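Local coordinates for protein nitrite oxidoreductase subunit A (Kuenenia stuttgartiensis, PDB 7B04) that belongs to the molybdopterin oxidoreductase family, carrying a molybdenum atom and an iron/sulfur cluster within a complex with two partner subunits, at residues B[932-937]-B[950-955]; B[942-947]-B[1038-1043]. One frame throughout, in Å; residues are numbered along the deposited sequence.

Contact 1 (B[932-937]-B[950-955])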
loop_
_atom_site.group_PDB
_atom_site.type_symbol
_atom_site.label_atom_id
_atom_site.label_comp_id
_atom_site.label_asym_id
_atom_site.label_seq_id
_atom_site.Cartn_x
_atom_site.Cartn_y
_atom_site.Cartn_z
ATOM N N ASN B 932 7.277 4.117 1.504
ATOM C CA ASN B 932 6.520 2.933 1.112
ATOM C C ASN B 932 7.445 1.775 0.764
ATOM O O ASN B 932 7.078 0.607 0.940
ATOM C CB ASN B 932 5.609 3.258 -0.073
ATOM C CG ASN B 932 4.586 4.325 0.255
ATOM O OD1 ASN B 932 4.640 5.434 -0.275
ATOM N ND2 ASN B 932 3.650 3.998 1.137
ATOM N N PHE B 933 8.648 2.083 0.274
ATOM C CA PHE B 933 9.617 1.071 -0.123
ATOM C C PHE B 933 10.207 0.345 1.075
ATOM O O PHE B 933 10.723 -0.766 0.921
ATOM C CB PHE B 933 10.718 1.752 -0.938
ATOM C CG PHE B 933 11.618 0.818 -1.683
ATOM C CD1 PHE B 933 11.154 -0.386 -2.178
ATOM C CD2 PHE B 933 12.926 1.189 -1.948
ATOM C CE1 PHE B 933 11.991 -1.221 -2.888
ATOM C CE2 PHE B 933 13.764 0.360 -2.656
ATOM C CZ PHE B 933 13.291 -0.842 -3.135
ATOM N N ILE B 934 10.144 0.950 2.259
ATOM C CA ILE B 934 10.619 0.290 3.468
ATOM C C ILE B 934 9.603 -0.740 3.960
ATOM O O ILE B 934 9.984 -1.772 4.524
ATOM C CB ILE B 934 10.940 1.343 4.546
ATOM C CG1 ILE B 934 12.158 2.176 4.138
ATOM C CG2 ILE B 934 11.211 0.696 5.886
ATOM C CD1 ILE B 934 12.368 3.411 4.993
ATOM N N TRP B 935 8.310 -0.497 3.733
ATOM C CA TRP B 935 7.255 -1.311 4.326
ATOM C C TRP B 935 6.800 -2.473 3.454
ATOM O O TRP B 935 6.192 -3.413 3.978
ATOM C CB TRP B 935 6.036 -0.438 4.642
ATOM C CG TRP B 935 6.196 0.395 5.865
ATOM C CD1 TRP B 935 6.810 1.608 5.955
ATOM C CD2 TRP B 935 5.732 0.082 7.183
ATOM N NE1 TRP B 935 6.759 2.069 7.247
ATOM C CE2 TRP B 935 6.102 1.149 8.021
ATOM C CE3 TRP B 935 5.039 -0.999 7.735
ATOM C CZ2 TRP B 935 5.805 1.168 9.381
ATOM C CZ3 TRP B 935 4.745 -0.979 9.085
ATOM C CH2 TRP B 935 5.127 0.098 9.892
ATOM N N ASN B 936 7.065 -2.442 2.148
ATOM C CA ASN B 936 6.604 -3.538 1.301
ATOM C C ASN B 936 7.399 -4.827 1.504
ATOM O O ASN B 936 7.003 -5.856 0.946
ATOM C CB ASN B 936 6.600 -3.124 -0.181
ATOM C CG ASN B 936 7.942 -2.634 -0.673
ATOM O OD1 ASN B 936 8.992 -3.063 -0.203
ATOM N ND2 ASN B 936 7.910 -1.719 -1.636
ATOM N N ASN B 937 8.525 -4.799 2.216
ATOM C CA ASN B 937 9.335 -5.992 2.410
ATOM C C ASN B 937 9.736 -6.161 3.872
ATOM O O ASN B 937 9.708 -5.213 4.661
ATOM C CB ASN B 937 10.566 -5.946 1.503
ATOM C CG ASN B 937 11.434 -4.752 1.761
ATOM O OD1 ASN B 937 11.788 -4.439 2.896
ATOM N ND2 ASN B 937 11.736 -4.034 0.701
ATOM N N PRO B 950 19.361 -3.498 -2.505
ATOM C CA PRO B 950 19.353 -2.568 -3.652
ATOM C C PRO B 950 19.084 -1.115 -3.294
ATOM O O PRO B 950 19.739 -0.228 -3.844
ATOM C CB PRO B 950 18.231 -3.142 -4.538
ATOM C CG PRO B 950 18.127 -4.589 -4.118
ATOM C CD PRO B 950 18.347 -4.550 -2.643
ATOM N N GLY B 951 18.129 -0.839 -2.413
ATOM C CA GLY B 951 17.865 0.525 -1.999
ATOM C C GLY B 951 17.504 0.539 -0.541
ATOM O O GLY B 951 18.016 -0.257 0.240
ATOM N N VAL B 952 16.650 1.482 -0.139
ATOM C CA VAL B 952 16.124 1.445 1.222
ATOM C C VAL B 952 15.156 0.276 1.399
ATOM O O VAL B 952 14.620 0.071 2.494
ATOM C CB VAL B 952 15.470 2.783 1.617
ATOM C CG1 VAL B 952 16.569 3.854 1.802
ATOM C CG2 VAL B 952 14.444 3.218 0.601
ATOM N N GLY B 953 14.903 -0.478 0.331
ATOM C CA GLY B 953 14.089 -1.678 0.349
ATOM C C GLY B 953 14.552 -2.612 -0.751
ATOM O O GLY B 953 15.325 -2.226 -1.634
ATOM N N GLU B 954 14.152 -3.881 -0.637
ATOM C CA GLU B 954 14.355 -4.866 -1.697
ATOM C C GLU B 954 13.090 -5.694 -1.861
ATOM O O GLU B 954 12.362 -5.931 -0.899
ATOM C CB GLU B 954 15.559 -5.790 -1.470
ATOM C CG GLU B 954 15.915 -6.117 -0.049
ATOM C CD GLU B 954 17.085 -7.069 0.014
ATOM O OE1 GLU B 954 17.284 -7.805 -0.972
ATOM O OE2 GLU B 954 17.814 -7.071 1.029
ATOM N N HIS B 955 12.845 -6.146 -3.086
ATOM C CA HIS B 955 11.680 -6.969 -3.370
ATOM C C HIS B 955 11.918 -8.401 -2.905
ATOM O O HIS B 955 13.054 -8.883 -2.883
ATOM C CB HIS B 955 11.380 -6.931 -4.868
ATOM C CG HIS B 955 9.954 -7.217 -5.209
ATOM N ND1 HIS B 955 8.949 -6.289 -5.048
ATOM C CD2 HIS B 955 9.368 -8.321 -5.729
ATOM C CE1 HIS B 955 7.802 -6.814 -5.440
ATOM N NE2 HIS B 955 8.030 -8.046 -5.859
#
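Gly953 lies flat against the phenyl ring of Phe933: its CA stands 3.6 Å from the ring centroid and only 11° off the ring normal, a CH-pi contact over the middle of one face. Phe933 reaches it by swinging CG anti to its backbone N (chi1 -167°), which carries the ring off the helix and against the backbone of 950-955. The same CA also makes a CH...O contact with Phe933 O, 3.5 Å from Gly953 CA to that oxygen. Glycine suits this place, because Phe933 O and Asn937 ND2 crowd the side where a side chain would start. Gly951 CA comes to Phe933 CE2 obliquely, at 4.2 Å.

Val952 adds the branched, apolar part. Its CG2 comes obliquely to Phe933 CD2 at 3.6 Å, while its CB faces Ile934 CG1 at 4.2 Å. The Ile934 branch doing this work, CG1, lies beside its own backbone N (chi1 -68°) and also meets Val952 O at 3.6 Å. Asn937 sets its amide alongside the Glu954 backbone, and its OD1 accepts the N-H of Phe939, two residues on. The carboxylate of Glu954 is engaged outside the pair, by a salt bridge from OE2 to Arg1004 and a hydrogen bond from OE1 to Tyr974 OH.

The contact thus presses the end of helix 930-935 onto the loop leading into strand 956-959, whose sheet also supplies Arg1004 and Tyr974. Trp935, on the helix, meets Trp59 of subunit B edge-to-face; on the loop side Val952 packs on His192 of subunit C.

Contact 2 (B[942-947]-B[1038-1043])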
loop_
_atom_site.group_PDB
_atom_site.type_symbol
_atom_site.label_atom_id
_atom_site.label_comp_id
_atom_site.label_asym_id
_atom_site.label_seq_id
_atom_site.Cartn_x
_atom_site.Cartn_y
_atom_site.Cartn_z
ATOM N N PRO B 942 16.207 2.334 6.187
ATOM C CA PRO B 942 16.632 3.605 5.581
ATOM C C PRO B 942 18.135 3.818 5.613
ATOM O O PRO B 942 18.652 4.567 4.776
ATOM C CB PRO B 942 15.903 4.658 6.426
ATOM C CG PRO B 942 15.690 3.991 7.746
ATOM C CD PRO B 942 15.460 2.536 7.441
ATOM N N TYR B 943 18.848 3.182 6.543
ATOM C CA TYR B 943 20.294 3.323 6.660
ATOM C C TYR B 943 21.063 2.299 5.833
ATOM O O TYR B 943 22.277 2.454 5.660
ATOM C CB TYR B 943 20.712 3.210 8.129
ATOM C CG TYR B 943 19.974 4.158 9.050
ATOM C CD1 TYR B 943 20.240 5.520 9.034
ATOM C CD2 TYR B 943 19.013 3.688 9.936
ATOM C CE1 TYR B 943 19.571 6.390 9.875
ATOM C CE2 TYR B 943 18.338 4.552 10.780
ATOM C CZ TYR B 943 18.621 5.901 10.744
ATOM O OH TYR B 943 17.955 6.767 11.582
ATOM N N ARG B 944 20.385 1.275 5.315
ATOM C CA ARG B 944 20.988 0.245 4.468
ATOM C C ARG B 944 22.231 -0.366 5.116
ATOM O O ARG B 944 23.345 -0.284 4.597
ATOM C CB ARG B 944 21.317 0.809 3.084
ATOM C CG ARG B 944 20.100 1.209 2.272
ATOM C CD ARG B 944 20.494 1.615 0.864
ATOM N NE ARG B 944 21.012 0.483 0.100
ATOM C CZ ARG B 944 22.290 0.327 -0.226
ATOM N NH1 ARG B 944 22.674 -0.715 -0.951
ATOM N NH2 ARG B 944 23.184 1.229 0.153
ATOM N N MET B 945 22.019 -0.991 6.276
ATOM C CA MET B 945 23.132 -1.622 6.981
ATOM C C MET B 945 23.712 -2.789 6.191
ATOM O O MET B 945 24.922 -3.035 6.250
ATOM C CB MET B 945 22.678 -2.084 8.364
ATOM C CG MET B 945 22.210 -0.950 9.258
ATOM S SD MET B 945 21.617 -1.524 10.858
ATOM C CE MET B 945 20.950 -0.009 11.536
ATOM N N ASP B 946 22.875 -3.517 5.454
ATOM C CA ASP B 946 23.339 -4.562 4.543
ATOM C C ASP B 946 23.491 -3.918 3.171
ATOM O O ASP B 946 22.500 -3.636 2.494
ATOM C CB ASP B 946 22.358 -5.729 4.521
ATOM C CG ASP B 946 22.888 -6.934 3.762
ATOM O OD1 ASP B 946 24.024 -6.874 3.245
ATOM O OD2 ASP B 946 22.161 -7.946 3.684
ATOM N N LYS B 947 24.738 -3.677 2.756
ATOM C CA LYS B 947 24.972 -2.943 1.516
ATOM C C LYS B 947 24.483 -3.697 0.286
ATOM O O LYS B 947 24.242 -3.071 -0.752
ATOM C CB LYS B 947 26.449 -2.564 1.392
ATOM C CG LYS B 947 27.410 -3.668 0.997
ATOM C CD LYS B 947 28.799 -3.068 0.803
ATOM C CE LYS B 947 29.797 -4.068 0.247
ATOM N NZ LYS B 947 31.121 -3.422 0.002
ATOM N N ASP B 1038 28.702 1.623 -1.507
ATOM C CA ASP B 1038 27.520 1.327 -0.707
ATOM C C ASP B 1038 26.643 0.242 -1.320
ATOM O O ASP B 1038 25.725 -0.239 -0.648
ATOM C CB ASP B 1038 26.694 2.600 -0.487
ATOM C CG ASP B 1038 26.215 3.226 -1.785
ATOM O OD1 ASP B 1038 26.591 2.734 -2.867
ATOM O OD2 ASP B 1038 25.456 4.216 -1.721
ATOM N N GLY B 1039 26.892 -0.143 -2.570
ATOM C CA GLY B 1039 26.167 -1.230 -3.192
ATOM C C GLY B 1039 24.764 -0.903 -3.650
ATOM O O GLY B 1039 24.032 -1.818 -4.042
ATOM N N ARG B 1040 24.365 0.365 -3.612
ATOM C CA ARG B 1040 23.018 0.738 -4.022
ATOM C C ARG B 1040 22.859 0.586 -5.530
ATOM O O ARG B 1040 23.726 1.000 -6.304
ATOM C CB ARG B 1040 22.717 2.176 -3.599
ATOM C CG ARG B 1040 21.316 2.646 -3.953
ATOM C CD ARG B 1040 21.100 4.088 -3.528
ATOM N NE ARG B 1040 19.796 4.596 -3.944
ATOM C CZ ARG B 1040 19.391 5.847 -3.754
ATOM N NH1 ARG B 1040 18.188 6.226 -4.166
ATOM N NH2 ARG B 1040 20.189 6.720 -3.156
ATOM N N ALA B 1041 21.744 -0.016 -5.948
ATOM C CA ALA B 1041 21.448 -0.204 -7.367
ATOM C C ALA B 1041 20.782 1.065 -7.905
ATOM O O ALA B 1041 19.590 1.110 -8.213
ATOM C CB ALA B 1041 20.575 -1.432 -7.575
ATOM N N LEU B 1042 21.590 2.115 -8.016
ATOM C CA LEU B 1042 21.127 3.422 -8.464
ATOM C C LEU B 1042 21.869 3.807 -9.735
ATOM O O LEU B 1042 23.098 3.942 -9.724
ATOM C CB LEU B 1042 21.339 4.484 -7.383
ATOM C CG LEU B 1042 20.887 5.891 -7.777
ATOM C CD1 LEU B 1042 19.370 5.959 -7.855
ATOM C CD2 LEU B 1042 21.430 6.928 -6.810
ATOM N N SER B 1043 21.123 4.000 -10.816
ATOM C CA SER B 1043 21.728 4.415 -12.068
ATOM C C SER B 1043 22.265 5.840 -11.942
ATOM O O SER B 1043 21.749 6.638 -11.153
ATOM C CB SER B 1043 20.704 4.338 -13.199
ATOM O OG SER B 1043 21.176 4.973 -14.374
#
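Arg944 grips the backbone carbonyl of Asp1038 end-on, with both terminal nitrogens on one oxygen: NH1 to Asp1038 O is 3.1 Å and NH2 to Asp1038 O is 3.0 Å. That oxygen lies close to the guanidinium plane, yet the bonds are bent, 144° and 147° at the hydrogens, as expected when two N-H groups converge on one acceptor. Both come from the same face of the carbonyl, NH2 well above its plane and away from a lone pair. Further bonds hold the flat group outside the pair: NH1 also donates to Met949 O, and NE makes a weak bond to Gly951 O. A long side chain with several donors is well matched to tying together so many carbonyls, and a bend at chi3 (67°) turns the guanidinium to meet them.

Both partners are irregular loops, one joining helix 930-935 to strand 956-959, the other following helix 1027-1033. The second folds tightly: Asp1038 OD1 accepts a weak bond from Arg1040 N, as in an Asx turn, Gly1039 takes a positive phi that glycine adopts easily, and Ala1041 centres an inverse gamma turn.

Electrostatics add a looser term. Asp1038 OD2 is 4.2 Å from Arg944 NH2, well out of the guanidinium plane, so no N-H points at it and any attraction is probably one of charge only; Asp1038 OD2 makes its salt bridge with Arg1036 NH1.

Van der Waals packing accounts for the rest. Arg1040 CB sits 3.7 Å above the plane of the Arg944 guanidinium, toward its rim, and the extended Arg1040 chain carries its own charge away. Lys947 lays its CB beside the Asp1038 carbonyl, while the rest of its straight chain leads off, a fitting use of lysine at an exposed margin beside Asn190 of subunit C.

Overall arrangement
The two contacts lie with centres about 11 Å apart on the same side of the chain's centre, and their segments alternate in sequence: 932-937, 942-947, 950-955, then 1038-1043. Three of the four therefore belong to helix 930-935 and the long excursion that brings the chain to strand 956-959, within the mixed sheet that also holds strands 1001-1007 and 1015-1018. Contact 1 closes this excursion on itself; contact 2 fastens its middle to a much later loop. They meet directly where Pro950 O and Ala1041 N, 2.9 Å apart, probably form a hydrogen bond. Residues of both contacts also touch subunits B and C, so this region lies at the interface with both partners.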